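Local coordinates for protein actibind (Aspergillus niger, PDB 3D3Z) that cleaves RNA as a T2-family ribonuclease, probably without strict base specificity but with a preference for adenylic acid, at residues A[78-84]-A[131-137]. Numbering follows the deposited sequence.
Sequences ILEAQNR and YAQEEVG. With NAG (2-acetamido-2-deoxy-beta-D-glucopyranose), chain C; NAG (2-acetamido-2-deoxy-beta-D-glucopyranose), chain B; NAG (2-acetamido-2-deoxy-beta-D-glucopyranose), chain D.
Leu79 and Gly137 bring the backbones closest, CA to CA 5.9 Å, where the end of helix 75-81 meets the first turn of helix 134-147. Gln82, the first residue to leave helix 75-81, sits within the Schellman motif that ends it, with Asn83 at C-prime, and reaches across with its chain extended beyond CG (chi2 173°). Its NE2 donates to Gln133 O at 2.8 Å, the oxygen lying near the amide plane but approached from above its own carbonyl plane. A water accepts from the same NE2 and donates to Ala132 O, so the amide nitrogen reaches one carbonyl of the type II turn 131-134 directly and a second through the water. On the other side of the amide, Arg84 grips Gln82 OE1 side-on, with NE at 2.8 Å and NH2 at 3.0 Å. That guanidinium lies flat against the Gly137 backbone, Gly137 C 3.4 Å above its centre, and NH2 also forms a salt bridge with Asp138. The Tyr131 ring stands nearly perpendicular to the Gln82 amide, which meets its edge, while Glu134 CB covers one face. Ile78 CD1 packs on Gln133 CG at 3.9 Å. Sugars border the contact: Asn83 carries an N-linked GlcNAc whose methyl C8 touches Tyr131 OH, and Gln133 NE2 donates to O7 of another GlcNAc at 2.7 Å. With both ends of its amide engaged, Gln82 is fixed in rotation, and the arginine probably polarises its carbonyl, which would make NE2 a stronger donor to the turn that leads into helix 134-147.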
# COMPACT_ATOMS: atom_id res chain seq x y z
N ILE A 78 4.28 -18.70 6.94
CA ILE A 78 3.37 -18.93 5.82
C ILE A 78 4.12 -18.68 4.52
O ILE A 78 4.09 -19.50 3.59
CB ILE A 78 2.12 -18.08 5.92
CG1 ILE A 78 1.20 -18.58 7.05
CG2 ILE A 78 1.42 -18.09 4.63
CD1 ILE A 78 0.14 -17.66 7.46
N LEU A 79 4.86 -17.57 4.48
CA LEU A 79 5.62 -17.24 3.28
C LEU A 79 6.72 -18.26 2.99
O LEU A 79 6.93 -18.63 1.83
CB LEU A 79 6.27 -15.83 3.35
CG LEU A 79 5.23 -14.65 3.41
CD1 LEU A 79 5.92 -13.25 3.56
CD2 LEU A 79 4.22 -14.60 2.27
N GLU A 80 7.42 -18.69 4.03
CA GLU A 80 8.46 -19.71 3.87
C GLU A 80 7.90 -21.03 3.36
O GLU A 80 8.44 -21.60 2.45
CB GLU A 80 9.16 -19.95 5.18
CG GLU A 80 10.12 -18.78 5.54
CD GLU A 80 10.56 -18.74 6.99
OE1 GLU A 80 9.87 -19.31 7.89
OE2 GLU A 80 11.60 -18.07 7.24
N ALA A 81 6.81 -21.49 3.96
CA ALA A 81 6.13 -22.71 3.52
C ALA A 81 5.68 -22.65 2.06
O ALA A 81 5.66 -23.67 1.38
CB ALA A 81 4.98 -23.00 4.44
N GLN A 82 5.41 -21.46 1.53
CA GLN A 82 4.98 -21.29 0.16
C GLN A 82 6.13 -21.02 -0.76
O GLN A 82 5.92 -20.73 -1.94
CB GLN A 82 3.91 -20.20 0.07
CG GLN A 82 2.68 -20.53 0.87
CD GLN A 82 1.65 -19.42 0.96
OE1 GLN A 82 1.74 -18.39 0.30
NE2 GLN A 82 0.66 -19.61 1.82
N ASN A 83 7.35 -21.16 -0.24
CA ASN A 83 8.60 -20.91 -0.96
C ASN A 83 8.72 -19.50 -1.52
O ASN A 83 9.33 -19.29 -2.58
CB ASN A 83 8.78 -21.97 -2.04
CG ASN A 83 8.42 -23.36 -1.51
OD1 ASN A 83 8.94 -23.77 -0.46
ND2 ASN A 83 7.43 -24.02 -2.17
N ARG A 84 8.13 -18.52 -0.83
CA ARG A 84 8.19 -17.13 -1.30
C ARG A 84 9.36 -16.42 -0.64
O ARG A 84 9.22 -15.38 0.05
CB ARG A 84 6.88 -16.41 -1.03
CG ARG A 84 5.67 -17.17 -1.57
CD ARG A 84 4.49 -16.29 -1.55
NE ARG A 84 3.22 -16.99 -1.65
CZ ARG A 84 2.28 -16.75 -2.56
NH1 ARG A 84 2.47 -15.85 -3.50
NH2 ARG A 84 1.14 -17.43 -2.50
N TYR A 131 -4.98 -23.76 -1.78
CA TYR A 131 -4.31 -24.42 -0.64
C TYR A 131 -4.27 -23.49 0.58
O TYR A 131 -4.26 -22.29 0.45
CB TYR A 131 -2.91 -24.90 -1.03
CG TYR A 131 -1.92 -23.82 -1.33
CD1 TYR A 131 -1.26 -23.13 -0.29
CD2 TYR A 131 -1.62 -23.46 -2.64
CE1 TYR A 131 -0.36 -22.10 -0.57
CE2 TYR A 131 -0.73 -22.48 -2.90
CZ TYR A 131 -0.12 -21.78 -1.87
OH TYR A 131 0.77 -20.81 -2.16
N ALA A 132 -4.30 -24.07 1.78
CA ALA A 132 -4.32 -23.32 3.03
C ALA A 132 -3.39 -22.06 3.03
O ALA A 132 -2.15 -22.16 2.81
CB ALA A 132 -3.96 -24.23 4.21
N GLN A 133 -4.00 -20.89 3.24
CA GLN A 133 -3.31 -19.57 3.33
C GLN A 133 -2.66 -19.09 2.05
O GLN A 133 -1.77 -18.16 2.09
CB GLN A 133 -2.29 -19.55 4.48
CG GLN A 133 -2.86 -19.64 5.91
CD GLN A 133 -3.23 -21.04 6.38
OE1 GLN A 133 -2.48 -21.98 6.20
NE2 GLN A 133 -4.42 -21.18 6.92
N GLU A 134 -3.10 -19.66 0.91
CA GLU A 134 -2.58 -19.24 -0.38
C GLU A 134 -2.80 -17.73 -0.55
O GLU A 134 -1.91 -17.03 -1.06
CB GLU A 134 -3.22 -19.95 -1.60
CG GLU A 134 -2.65 -19.52 -2.91
CD GLU A 134 -3.18 -20.37 -4.08
OE1 GLU A 134 -4.07 -21.25 -3.84
OE2 GLU A 134 -2.70 -20.08 -5.19
N GLU A 135 -3.98 -17.27 -0.15
CA GLU A 135 -4.34 -15.84 -0.33
C GLU A 135 -3.52 -14.85 0.52
O GLU A 135 -3.41 -13.66 0.15
CB GLU A 135 -5.84 -15.62 -0.15
CG GLU A 135 -6.43 -15.40 1.28
CD GLU A 135 -6.41 -16.61 2.17
OE1 GLU A 135 -5.78 -17.64 1.77
OE2 GLU A 135 -7.05 -16.56 3.26
N VAL A 136 -2.95 -15.33 1.63
CA VAL A 136 -2.06 -14.56 2.48
C VAL A 136 -0.79 -14.24 1.70
O VAL A 136 -0.42 -13.11 1.59
CB VAL A 136 -1.79 -15.27 3.82
CG1 VAL A 136 -0.81 -14.45 4.73
CG2 VAL A 136 -3.08 -15.45 4.52
N GLY A 137 -0.14 -15.25 1.14
CA GLY A 137 1.06 -15.00 0.35
C GLY A 137 0.82 -14.16 -0.89
O GLY A 137 1.66 -13.30 -1.25
C1 NAG C . 7.05 -25.31 -1.62
C2 NAG C . 5.70 -25.77 -2.19
C3 NAG C . 5.29 -27.14 -1.64
C4 NAG C . 6.46 -28.14 -1.65
C5 NAG C . 7.77 -27.50 -1.17
C6 NAG C . 8.97 -28.42 -1.37
C7 NAG C . 4.32 -23.89 -2.92
C8 NAG C . 3.05 -23.12 -2.74
N2 NAG C . 4.67 -24.75 -1.97
O3 NAG C . 4.22 -27.61 -2.43
O4 NAG C . 6.20 -29.26 -0.82
O5 NAG C . 7.99 -26.33 -1.92
O6 NAG C . 9.23 -28.52 -2.76
O7 NAG C . 5.01 -23.68 -3.90
C1 NAG B . 0.15 -20.66 10.44
C2 NAG B . 0.44 -22.10 9.94
C3 NAG B . -0.88 -22.76 9.53
C4 NAG B . -1.92 -22.62 10.60
C5 NAG B . -2.08 -21.14 10.98
C6 NAG B . -3.17 -20.89 12.03
C7 NAG B . 2.62 -22.41 8.86
C8 NAG B . 3.45 -22.51 7.61
N2 NAG B . 1.31 -22.12 8.79
O3 NAG B . -0.65 -24.11 9.17
O4 NAG B . -3.08 -23.17 10.03
O5 NAG B . -0.83 -20.65 11.44
O6 NAG B . -2.92 -21.67 13.17
O7 NAG B . 3.18 -22.59 9.94
C1 NAG D . -3.68 -24.17 10.89
C2 NAG D . -5.03 -24.59 10.34
C3 NAG D . -5.64 -25.73 11.18
C4 NAG D . -4.62 -26.85 11.37
C5 NAG D . -3.37 -26.21 11.96
C6 NAG D . -2.27 -27.20 12.31
C7 NAG D . -6.28 -22.87 9.18
C8 NAG D . -7.29 -21.79 9.33
N2 NAG D . -5.90 -23.44 10.33
O3 NAG D . -6.83 -26.21 10.58
O4 NAG D . -5.13 -27.85 12.24
O5 NAG D . -2.88 -25.32 10.97
O6 NAG D . -1.88 -27.79 11.09
O7 NAG D . -5.86 -23.18 8.05
O HOH W 1 0.66 -21.87 3.52